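Local coordinates for protein esterase (PDB 3D7R) that probably hydrolyses ester bonds, as a putative esterase of the alpha/beta hydrolase fold whose natural substrate is not established, at residues S200-D204 against E267-M273; K195-P201 against P257-G263; H64-L70 against P111-R117. All coordinates share one frame; numbering follows the deposited sequence.

Interaction 1: S200-D204 against E267-M273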
loop_
_atom_site.group_PDB
_atom_site.type_symbol
_atom_site.label_atom_id
_atom_site.label_comp_id
_atom_site.label_asym_id
_atom_site.label_seq_id
_atom_site.Cartn_x
_atom_site.Cartn_y
_atom_site.Cartn_z
ATOM N N SER A 200 -2.321 2.063 -6.659
ATOM C CA SER A 200 -1.021 2.388 -7.250
ATOM C C SER A 200 0.102 1.461 -6.744
ATOM O O SER A 200 1.154 1.961 -6.289
ATOM C CB SER A 200 -0.644 3.853 -6.958
ATOM O OG SER A 200 -1.486 4.735 -7.658
ATOM N N PRO A 201 -0.099 0.125 -6.832
ATOM C CA PRO A 201 0.901 -0.780 -6.262
ATOM C C PRO A 201 2.191 -0.692 -7.067
ATOM O O PRO A 201 2.133 -0.544 -8.293
ATOM C CB PRO A 201 0.274 -2.182 -6.446
ATOM C CG PRO A 201 -0.696 -2.050 -7.579
ATOM C CD PRO A 201 -1.214 -0.606 -7.483
ATOM N N ILE A 202 3.331 -0.766 -6.391
ATOM C CA ILE A 202 4.616 -0.846 -7.083
ATOM C C ILE A 202 4.913 -2.343 -7.260
ATOM O O ILE A 202 5.606 -2.963 -6.446
ATOM C CB ILE A 202 5.744 -0.100 -6.297
ATOM C CG1 ILE A 202 5.411 1.386 -6.131
ATOM C CG2 ILE A 202 7.099 -0.248 -7.007
ATOM C CD1 ILE A 202 6.319 2.080 -5.076
ATOM N N LEU A 203 4.335 -2.924 -8.311
ATOM C CA LEU A 203 4.360 -4.369 -8.516
ATOM C C LEU A 203 5.727 -4.977 -8.833
ATOM O O LEU A 203 5.977 -6.152 -8.539
ATOM C CB LEU A 203 3.327 -4.755 -9.581
ATOM C CG LEU A 203 1.894 -4.415 -9.117
ATOM C CD1 LEU A 203 0.906 -4.410 -10.269
ATOM C CD2 LEU A 203 1.430 -5.361 -8.008
ATOM N N ASP A 204 6.605 -4.176 -9.437
ATOM C CA ASP A 204 7.946 -4.617 -9.793
ATOM C C ASP A 204 8.889 -3.552 -9.244
ATOM O O ASP A 204 8.883 -2.426 -9.737
ATOM C CB ASP A 204 8.041 -4.741 -11.326
ATOM C CG ASP A 204 9.441 -5.112 -11.832
ATOM O OD1 ASP A 204 10.392 -5.243 -11.031
ATOM O OD2 ASP A 204 9.581 -5.252 -13.067
ATOM N N GLU A 267 1.657 7.494 -13.864
ATOM C CA GLU A 267 2.623 6.924 -12.934
ATOM C C GLU A 267 3.407 5.801 -13.603
ATOM O O GLU A 267 2.842 5.049 -14.389
ATOM C CB GLU A 267 1.949 6.442 -11.636
ATOM C CG GLU A 267 0.805 5.439 -11.803
ATOM C CD GLU A 267 0.294 4.904 -10.464
ATOM O OE1 GLU A 267 1.134 4.516 -9.631
ATOM O OE2 GLU A 267 -0.935 4.873 -10.240
HETATM N N MSE A 268 4.702 5.693 -13.275
HETATM C CA MSE A 268 5.626 4.774 -13.963
HETATM C C MSE A 268 5.284 3.303 -13.749
HETATM O O MSE A 268 5.817 2.434 -14.431
HETATM C CB MSE A 268 7.056 4.998 -13.462
HETATM C CG MSE A 268 7.817 6.127 -14.117
HETATM SE SE MSE A 268 9.448 6.519 -13.035
HETATM C CE MSE A 268 9.933 4.738 -12.552
ATOM N N THR A 269 4.419 3.039 -12.778
ATOM C CA THR A 269 3.941 1.684 -12.447
ATOM C C THR A 269 2.864 1.226 -13.391
ATOM O O THR A 269 2.414 0.084 -13.303
ATOM C CB THR A 269 3.316 1.649 -11.043
ATOM O OG1 THR A 269 2.395 2.740 -10.926
ATOM C CG2 THR A 269 4.381 1.805 -9.963
ATOM N N HIS A 270 2.418 2.114 -14.277
ATOM C CA HIS A 270 1.238 1.794 -15.078
ATOM C C HIS A 270 1.428 0.582 -16.018
ATOM O O HIS A 270 0.548 -0.283 -16.058
ATOM C CB HIS A 270 0.653 3.032 -15.782
ATOM C CG HIS A 270 -0.613 2.750 -16.532
ATOM N ND1 HIS A 270 -0.622 2.337 -17.850
ATOM C CD2 HIS A 270 -1.912 2.801 -16.146
ATOM C CE1 HIS A 270 -1.871 2.154 -18.243
ATOM N NE2 HIS A 270 -2.671 2.432 -17.228
ATOM N N PRO A 271 2.547 0.510 -16.780
ATOM C CA PRO A 271 2.785 -0.736 -17.527
ATOM C C PRO A 271 2.741 -2.013 -16.686
ATOM O O PRO A 271 2.148 -2.995 -17.133
ATOM C CB PRO A 271 4.186 -0.537 -18.105
ATOM C CG PRO A 271 4.253 0.954 -18.327
ATOM C CD PRO A 271 3.598 1.508 -17.076
ATOM N N ASP A 272 3.350 -2.001 -15.493
ATOM C CA ASP A 272 3.279 -3.144 -14.576
ATOM C C ASP A 272 1.870 -3.480 -14.110
ATOM O O ASP A 272 1.517 -4.654 -13.989
ATOM C CB ASP A 272 4.247 -2.969 -13.392
ATOM C CG ASP A 272 5.709 -3.073 -13.831
ATOM O OD1 ASP A 272 6.002 -3.968 -14.686
ATOM O OD2 ASP A 272 6.554 -2.252 -13.364
HETATM N N MSE A 273 1.056 -2.463 -13.849
HETATM C CA MSE A 273 -0.340 -2.724 -13.492
HETATM C C MSE A 273 -1.105 -3.368 -14.644
HETATM O O MSE A 273 -1.898 -4.291 -14.422
HETATM C CB MSE A 273 -1.063 -1.450 -13.005
HETATM C CG MSE A 273 -0.471 -0.876 -11.714
HETATM SE SE MSE A 273 -1.559 0.629 -11.125
HETATM C CE MSE A 273 -0.920 2.003 -12.338
HETATM O O HOH W 1 6.293 -1.388 -10.669
HETATM O O HOH W 2 9.075 -2.591 -13.850
HETATM O O HOH W 3 7.730 -6.014 -14.899
#

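Interaction 2: K195-P201 against P257-G263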
loop_
_atom_site.group_PDB
_atom_site.type_symbol
_atom_site.label_atom_id
_atom_site.label_comp_id
_atom_site.label_asym_id
_atom_site.label_seq_id
_atom_site.Cartn_x
_atom_site.Cartn_y
_atom_site.Cartn_z
ATOM N N LYS A 195 -11.250 -10.037 0.197
ATOM C CA LYS A 195 -10.887 -9.253 -0.987
ATOM C C LYS A 195 -9.523 -8.627 -0.786
ATOM O O LYS A 195 -9.083 -8.459 0.354
ATOM C CB LYS A 195 -11.922 -8.138 -1.262
ATOM C CG LYS A 195 -13.328 -8.624 -1.660
ATOM C CD LYS A 195 -14.312 -7.423 -1.828
ATOM C CE LYS A 195 -15.700 -7.920 -2.292
ATOM N NZ LYS A 195 -16.491 -8.402 -1.110
ATOM N N LEU A 196 -8.868 -8.263 -1.894
ATOM C CA LEU A 196 -7.568 -7.563 -1.860
ATOM C C LEU A 196 -7.625 -6.276 -2.690
ATOM O O LEU A 196 -7.988 -6.318 -3.877
ATOM C CB LEU A 196 -6.435 -8.466 -2.390
ATOM C CG LEU A 196 -5.037 -7.824 -2.563
ATOM C CD1 LEU A 196 -4.526 -7.276 -1.210
ATOM C CD2 LEU A 196 -4.063 -8.858 -3.154
ATOM N N TYR A 197 -7.291 -5.143 -2.063
ATOM C CA TYR A 197 -7.356 -3.828 -2.738
ATOM C C TYR A 197 -5.950 -3.289 -2.923
ATOM O O TYR A 197 -5.163 -3.278 -1.974
ATOM C CB TYR A 197 -8.221 -2.830 -1.940
ATOM C CG TYR A 197 -9.697 -3.019 -2.178
ATOM C CD1 TYR A 197 -10.404 -2.184 -3.054
ATOM C CD2 TYR A 197 -10.388 -4.056 -1.538
ATOM C CE1 TYR A 197 -11.778 -2.394 -3.295
ATOM C CE2 TYR A 197 -11.758 -4.266 -1.759
ATOM C CZ TYR A 197 -12.436 -3.429 -2.637
ATOM O OH TYR A 197 -13.769 -3.664 -2.861
ATOM N N LEU A 198 -5.634 -2.864 -4.148
ATOM C CA LEU A 198 -4.305 -2.342 -4.465
ATOM C C LEU A 198 -4.438 -0.944 -5.027
ATOM O O LEU A 198 -5.116 -0.745 -6.043
ATOM C CB LEU A 198 -3.607 -3.248 -5.489
ATOM C CG LEU A 198 -3.459 -4.747 -5.166
ATOM C CD1 LEU A 198 -2.666 -5.466 -6.282
ATOM C CD2 LEU A 198 -2.770 -4.962 -3.816
ATOM N N ILE A 199 -3.817 0.034 -4.372
ATOM C CA ILE A 199 -3.846 1.420 -4.858
ATOM C C ILE A 199 -2.446 1.823 -5.356
ATOM O O ILE A 199 -1.490 1.906 -4.576
ATOM C CB ILE A 199 -4.350 2.429 -3.770
ATOM C CG1 ILE A 199 -5.749 2.050 -3.262
ATOM C CG2 ILE A 199 -4.309 3.888 -4.301
ATOM C CD1 ILE A 199 -6.113 2.646 -1.884
ATOM N N SER A 200 -2.321 2.063 -6.659
ATOM C CA SER A 200 -1.021 2.388 -7.250
ATOM C C SER A 200 0.102 1.461 -6.744
ATOM O O SER A 200 1.154 1.961 -6.289
ATOM C CB SER A 200 -0.644 3.853 -6.958
ATOM O OG SER A 200 -1.486 4.735 -7.658
ATOM N N PRO A 201 -0.099 0.125 -6.832
ATOM C CA PRO A 201 0.901 -0.780 -6.262
ATOM C C PRO A 201 2.191 -0.692 -7.067
ATOM O O PRO A 201 2.133 -0.544 -8.293
ATOM C CB PRO A 201 0.274 -2.182 -6.446
ATOM C CG PRO A 201 -0.696 -2.050 -7.579
ATOM C CD PRO A 201 -1.214 -0.606 -7.483
ATOM N N PRO A 257 -7.699 -14.235 -3.783
ATOM C CA PRO A 257 -9.070 -13.730 -3.651
ATOM C C PRO A 257 -9.295 -12.637 -4.707
ATOM O O PRO A 257 -8.317 -12.206 -5.350
ATOM C CB PRO A 257 -9.075 -13.120 -2.235
ATOM C CG PRO A 257 -7.677 -12.665 -2.036
ATOM C CD PRO A 257 -6.826 -13.745 -2.700
ATOM N N PRO A 258 -10.560 -12.200 -4.911
ATOM C CA PRO A 258 -10.830 -11.114 -5.857
ATOM C C PRO A 258 -9.948 -9.890 -5.585
ATOM O O PRO A 258 -9.808 -9.485 -4.431
ATOM C CB PRO A 258 -12.303 -10.767 -5.589
ATOM C CG PRO A 258 -12.896 -12.062 -5.114
ATOM C CD PRO A 258 -11.805 -12.718 -4.296
ATOM N N VAL A 259 -9.373 -9.326 -6.644
ATOM C CA VAL A 259 -8.461 -8.157 -6.539
ATOM C C VAL A 259 -9.103 -6.931 -7.198
ATOM O O VAL A 259 -9.746 -7.049 -8.263
ATOM C CB VAL A 259 -7.033 -8.465 -7.133
ATOM C CG1 VAL A 259 -6.094 -7.221 -7.064
ATOM C CG2 VAL A 259 -6.357 -9.636 -6.398
ATOM N N TYR A 260 -8.971 -5.775 -6.540
ATOM C CA TYR A 260 -9.541 -4.513 -7.012
ATOM C C TYR A 260 -8.395 -3.565 -7.013
ATOM O O TYR A 260 -7.777 -3.361 -5.977
ATOM C CB TYR A 260 -10.631 -4.013 -6.049
ATOM C CG TYR A 260 -11.733 -5.032 -5.893
ATOM C CD1 TYR A 260 -12.927 -4.884 -6.590
ATOM C CD2 TYR A 260 -11.557 -6.179 -5.100
ATOM C CE1 TYR A 260 -13.942 -5.842 -6.495
ATOM C CE2 TYR A 260 -12.584 -7.142 -4.989
ATOM C CZ TYR A 260 -13.763 -6.954 -5.697
ATOM O OH TYR A 260 -14.793 -7.875 -5.621
HETATM N N MSE A 261 -8.062 -3.023 -8.174
HETATM C CA MSE A 261 -6.849 -2.207 -8.296
HETATM C C MSE A 261 -7.197 -0.831 -8.822
HETATM O O MSE A 261 -8.069 -0.695 -9.712
HETATM C CB MSE A 261 -5.833 -2.900 -9.225
HETATM C CG MSE A 261 -4.519 -2.136 -9.418
HETATM SE SE MSE A 261 -3.207 -3.295 -10.245
HETATM C CE MSE A 261 -4.043 -3.582 -11.995
ATOM N N PHE A 262 -6.517 0.173 -8.281
ATOM C CA PHE A 262 -6.706 1.572 -8.657
ATOM C C PHE A 262 -5.353 2.143 -9.041
ATOM O O PHE A 262 -4.355 1.903 -8.361
ATOM C CB PHE A 262 -7.289 2.389 -7.481
ATOM C CG PHE A 262 -8.660 1.961 -7.093
ATOM C CD1 PHE A 262 -9.767 2.655 -7.570
ATOM C CD2 PHE A 262 -8.857 0.817 -6.299
ATOM C CE1 PHE A 262 -11.063 2.239 -7.251
ATOM C CE2 PHE A 262 -10.139 0.395 -5.964
ATOM C CZ PHE A 262 -11.249 1.103 -6.452
ATOM N N GLY A 263 -5.312 2.878 -10.142
ATOM C CA GLY A 263 -4.070 3.502 -10.548
ATOM C C GLY A 263 -4.301 4.590 -11.552
ATOM O O GLY A 263 -5.423 4.765 -12.016
#

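Interaction 3: H64-L70 against P111-R117. With DMS (dimethyl sulfoxide), chain I; DMS (dimethyl sulfoxide), chain O.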
loop_
_atom_site.group_PDB
_atom_site.type_symbol
_atom_site.label_atom_id
_atom_site.label_comp_id
_atom_site.label_asym_id
_atom_site.label_seq_id
_atom_site.Cartn_x
_atom_site.Cartn_y
_atom_site.Cartn_z
ATOM N N HIS A 64 4.887 7.109 16.227
ATOM C CA HIS A 64 4.103 7.773 15.199
ATOM C C HIS A 64 2.834 8.374 15.816
ATOM O O HIS A 64 2.157 7.725 16.604
ATOM C CB HIS A 64 3.731 6.789 14.098
ATOM C CG HIS A 64 3.044 7.435 12.934
ATOM N ND1 HIS A 64 3.683 8.319 12.090
ATOM C CD2 HIS A 64 1.766 7.347 12.494
ATOM C CE1 HIS A 64 2.830 8.738 11.170
ATOM N NE2 HIS A 64 1.663 8.158 11.388
ATOM N N LYS A 65 2.522 9.608 15.443
ATOM C CA LYS A 65 1.409 10.343 16.049
ATOM C C LYS A 65 0.448 10.847 14.978
ATOM O O LYS A 65 0.873 11.179 13.891
ATOM C CB LYS A 65 1.968 11.532 16.840
ATOM C CG LYS A 65 2.507 11.164 18.229
ATOM C CD LYS A 65 3.282 12.319 18.841
ATOM C CE LYS A 65 3.784 11.958 20.245
ATOM N NZ LYS A 65 4.140 13.165 21.038
ATOM N N GLN A 66 -0.848 10.913 15.280
ATOM C CA GLN A 66 -1.777 11.588 14.358
ATOM C C GLN A 66 -1.335 13.038 14.102
ATOM O O GLN A 66 -0.744 13.658 14.972
ATOM C CB GLN A 66 -3.232 11.535 14.861
ATOM C CG GLN A 66 -3.537 12.224 16.155
ATOM C CD GLN A 66 -4.999 11.993 16.583
ATOM O OE1 GLN A 66 -5.938 12.250 15.818
ATOM N NE2 GLN A 66 -5.185 11.487 17.808
ATOM N N PRO A 67 -1.591 13.569 12.896
ATOM C CA PRO A 67 -1.228 14.971 12.647
ATOM C C PRO A 67 -1.926 15.884 13.663
ATOM O O PRO A 67 -3.112 15.699 13.941
ATOM C CB PRO A 67 -1.779 15.229 11.233
ATOM C CG PRO A 67 -1.860 13.893 10.633
ATOM C CD PRO A 67 -2.203 12.942 11.715
ATOM N N SER A 68 -1.199 16.851 14.214
ATOM C CA SER A 68 -1.746 17.722 15.255
ATOM C C SER A 68 -2.939 18.580 14.797
ATOM O O SER A 68 -3.751 18.982 15.620
ATOM C CB SER A 68 -0.638 18.636 15.810
ATOM O OG SER A 68 -0.125 19.420 14.750
ATOM N N THR A 69 -3.055 18.843 13.497
ATOM C CA THR A 69 -4.074 19.769 13.012
ATOM C C THR A 69 -5.278 19.043 12.380
ATOM O O THR A 69 -6.303 19.671 12.091
ATOM C CB THR A 69 -3.485 20.758 12.011
ATOM O OG1 THR A 69 -2.942 20.037 10.904
ATOM C CG2 THR A 69 -2.365 21.560 12.643
ATOM N N LEU A 70 -5.153 17.726 12.196
ATOM C CA LEU A 70 -6.179 16.957 11.495
ATOM C C LEU A 70 -7.330 16.545 12.398
ATOM O O LEU A 70 -7.118 15.902 13.422
ATOM C CB LEU A 70 -5.583 15.722 10.787
ATOM C CG LEU A 70 -6.585 14.847 10.019
ATOM C CD1 LEU A 70 -7.185 15.527 8.761
ATOM C CD2 LEU A 70 -5.948 13.539 9.637
ATOM N N PRO A 111 3.427 6.780 7.817
ATOM C CA PRO A 111 2.268 7.348 7.137
ATOM C C PRO A 111 2.291 8.871 7.015
ATOM O O PRO A 111 2.691 9.583 7.940
ATOM C CB PRO A 111 1.084 6.906 8.008
ATOM C CG PRO A 111 1.572 5.672 8.690
ATOM C CD PRO A 111 3.022 5.965 8.977
ATOM N N SER A 112 1.849 9.332 5.852
ATOM C CA SER A 112 1.645 10.738 5.555
ATOM C C SER A 112 0.441 11.233 6.330
ATOM O O SER A 112 -0.444 10.447 6.623
ATOM C CB SER A 112 1.343 10.852 4.058
ATOM O OG SER A 112 0.954 12.155 3.743
ATOM N N PRO A 113 0.377 12.546 6.638
ATOM C CA PRO A 113 -0.869 13.092 7.178
ATOM C C PRO A 113 -2.048 12.891 6.219
ATOM O O PRO A 113 -3.197 12.807 6.675
ATOM C CB PRO A 113 -0.562 14.590 7.345
ATOM C CG PRO A 113 0.639 14.838 6.504
ATOM C CD PRO A 113 1.424 13.577 6.515
ATOM N N PHE A 114 -1.761 12.806 4.916
ATOM C CA PHE A 114 -2.763 12.528 3.886
ATOM C C PHE A 114 -3.223 11.067 3.928
ATOM O O PHE A 114 -4.336 10.747 3.476
ATOM C CB PHE A 114 -2.205 12.845 2.481
ATOM C CG PHE A 114 -2.202 14.316 2.126
ATOM C CD1 PHE A 114 -2.173 15.308 3.112
ATOM C CD2 PHE A 114 -2.225 14.715 0.798
ATOM C CE1 PHE A 114 -2.181 16.682 2.769
ATOM C CE2 PHE A 114 -2.212 16.082 0.452
ATOM C CZ PHE A 114 -2.196 17.058 1.445
ATOM N N HIS A 115 -2.366 10.174 4.433
ATOM C CA HIS A 115 -2.781 8.792 4.686
ATOM C C HIS A 115 -3.806 8.768 5.814
ATOM O O HIS A 115 -4.792 8.050 5.738
ATOM C CB HIS A 115 -1.602 7.890 5.071
ATOM C CG HIS A 115 -0.796 7.379 3.911
ATOM N ND1 HIS A 115 0.572 7.544 3.828
ATOM C CD2 HIS A 115 -1.155 6.670 2.815
ATOM C CE1 HIS A 115 1.016 6.988 2.713
ATOM N NE2 HIS A 115 -0.012 6.442 2.084
ATOM N N TRP A 116 -3.564 9.544 6.868
ATOM C CA TRP A 116 -4.526 9.628 7.963
ATOM C C TRP A 116 -5.885 10.047 7.428
ATOM O O TRP A 116 -6.919 9.449 7.748
ATOM C CB TRP A 116 -4.022 10.609 9.022
ATOM C CG TRP A 116 -3.034 9.936 9.923
ATOM C CD1 TRP A 116 -1.707 9.675 9.666
ATOM C CD2 TRP A 116 -3.311 9.376 11.205
ATOM N NE1 TRP A 116 -1.148 9.015 10.735
ATOM C CE2 TRP A 116 -2.113 8.804 11.684
ATOM C CE3 TRP A 116 -4.452 9.313 12.001
ATOM C CZ2 TRP A 116 -2.030 8.183 12.929
ATOM C CZ3 TRP A 116 -4.372 8.673 13.226
ATOM C CH2 TRP A 116 -3.169 8.121 13.681
ATOM N N ARG A 117 -5.859 11.051 6.564
ATOM C CA ARG A 117 -7.088 11.612 6.023
ATOM C C ARG A 117 -7.807 10.622 5.092
ATOM O O ARG A 117 -9.028 10.472 5.167
ATOM C CB ARG A 117 -6.758 12.922 5.327
ATOM C CG ARG A 117 -7.936 13.653 4.807
ATOM C CD ARG A 117 -7.518 15.047 4.449
ATOM N NE ARG A 117 -8.663 15.714 3.889
ATOM C CZ ARG A 117 -8.609 16.822 3.167
ATOM N NH1 ARG A 117 -7.426 17.398 2.914
ATOM N NH2 ARG A 117 -9.745 17.332 2.697
HETATM S S DMS I . 1.961 14.284 0.671
HETATM O O DMS I . 1.528 12.682 1.315
HETATM C C1 DMS I . 0.994 14.543 -0.842
HETATM C C2 DMS I . 1.220 15.580 1.704
HETATM S S DMS O . 5.657 11.694 15.308
HETATM O O DMS O . 4.615 11.039 14.001
HETATM C C1 DMS O . 7.404 11.552 14.825
HETATM C C2 DMS O . 5.494 13.505 15.402
#

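Interaction 1: S200-D204 against E267-M273
Ser-200 OG donates to Glu-267 OE2 at 2.6 Å, at the end of the sheet where alpha/beta hydrolases carry the loops of their active site. It meets the oxygen on the syn side, 18° out of plane. Glu-267 sends CG between its backbone N and carbonyl carbon (chi1 56°) and then runs extended, which carries the carboxylate across to the serine. Its other oxygen, OE1, bonds to His-297 ND1, an arrangement consistent with the acid-histidine pair of a catalytic triad; Ser-200 would then be a second-shell residue steadying the acid. The packing next to it is buried and apolar. Pro-201 CD lies 3.9 Å from SE of Met-273, a selenomethionine, while Leu-203 CD1 rests 3.8 Å from Met-273 CA, against the first turn of helix 270-282. The other end is wet. The like-charged carboxylates of Asp-204 and Asp-272, OD2 of the first 4.1 Å from OD1 of the second, have planes inclined by 50°, and three waters join the residues. Thr-206 bonds Asp-204 OD1. Asn-209 shares Asp-272 OD1 with a water that donates to it and to Asp-204 OD2, each at 2.7 Å.

Interaction 2: K195-P201 against P257-G263
Tyr-197 and Tyr-260 lie in an offset stack, centroids 4.7 Å apart and planes turned by only 12°. The slip places Tyr-260 CB over one face of the Tyr-197 ring as a CH-pi contact, 3.8 Å from its centroid, and carries Tyr-197 OH over the middle of the Tyr-260 ring. At the edges, Phe-262 CE2 comes up to Tyr-197 CD1 at 3.9 Å, near the plane of the tyrosine, and Leu-196 O sits in the plane of Tyr-260. The aliphatic chain of Lys-195 slants along the far end of Tyr-260, then bends at its last torsion (chi4 82°) and gives NZ to the carbonyls of Ile-318 and Glu-320. Both phenols are tied down as well, Tyr-197 OH to Ser-317 and Tyr-260 OH to Glu-320, so this aromatic face is fixed to helix 305-318 and the chain just beyond it.

The rings hang on two neighbouring parallel strands, 195-199 and 259-264, in the central sheet of the alpha/beta hydrolase fold. Five backbone hydrogen bonds zip them together, from Leu-196 N to Pro-258 O at 3.0 Å through to Ser-200 N to Phe-262 O at 2.7 Å. CA-H...O contacts fill in between, as with Met-261 CA and Leu-198 O.

Leu-196, Leu-198, Val-259 and Met-261, a selenomethionine, point to the other face, where the last three pack on helix 270-282. The side chains of Leu-196 and Val-259 lie side by side, CD2 of the first 4.0 Å from CG2 of the second, whereas Leu-198 CD1 leans across to Val-259 CG1. Met-261 leaves with CG anti to its backbone N (chi1 -180°) and brings SE to 3.9 Å from Pro-201 CG, just past the end of the first strand.

Interaction 3: H64-L70 against P111-R117
The irregular chain 64-70 runs past the start of helix 113-126, coming nearest where the CA atoms of Pro-67 and Pro-113 stand 5.8 Å apart. Most of the side-chain contacts are with Trp-116. Its NE1 donates to His-64 NE2 at 3.0 Å in a nearly straight bond, in the indole plane but tilted 20° from the imidazole plane. With NE2 accepting, the histidine proton probably sits on ND1. Pro-111 CD packs over one face of that imidazole, 3.5 Å from NE2. On the indole, Gln-66 CB lies over the six-membered ring and Pro-67 CD over the five-membered one, two CH-pi contacts side by side; Pro-67 CD is 3.6 Å from CG of Trp-116. Leu-70 turns its branch opposite its own N (chi1 -180°), which lets CD2 reach Trp-116 CB at 3.6 Å. Phe-87 and Phe-89 meet the indole as well. Ser-112 OG accepts from Phe-114 N at 3.0 Å and donates to a dimethyl sulfoxide, probably from the crystallisation liquor, whose methyl C2 sits over the centre of the Phe-114 ring. Ser-112 N in turn donates to His-115 ND1; with Ser-112 as N-cap, Ser-112 and His-115 form a capping box at the N-terminus of the helix.

Interactions 1 and 2 form one continuous piece of the fold: they share Ser-200 and Pro-201, and their centres are 12 Å apart. Strand 259-264 leads into helix 270-282, so the strand pairing of interaction 2 passes directly into interaction 1, and Met-273 SE packs 3.9 Å from Gly-263 CA. Together they build the sheet and the loops at the C-terminal end of its parallel strands, where Glu-267 and His-297 stand in a way consistent with the acid and histidine of a triad. Interaction 3 closes earlier in the chain and lies across its centre, 25 Å and 23 Å from interactions 1 and 2 between centres. It ties the segment between helix 46-61 and strand 75-81 to helix 113-126 of the hydrolase fold.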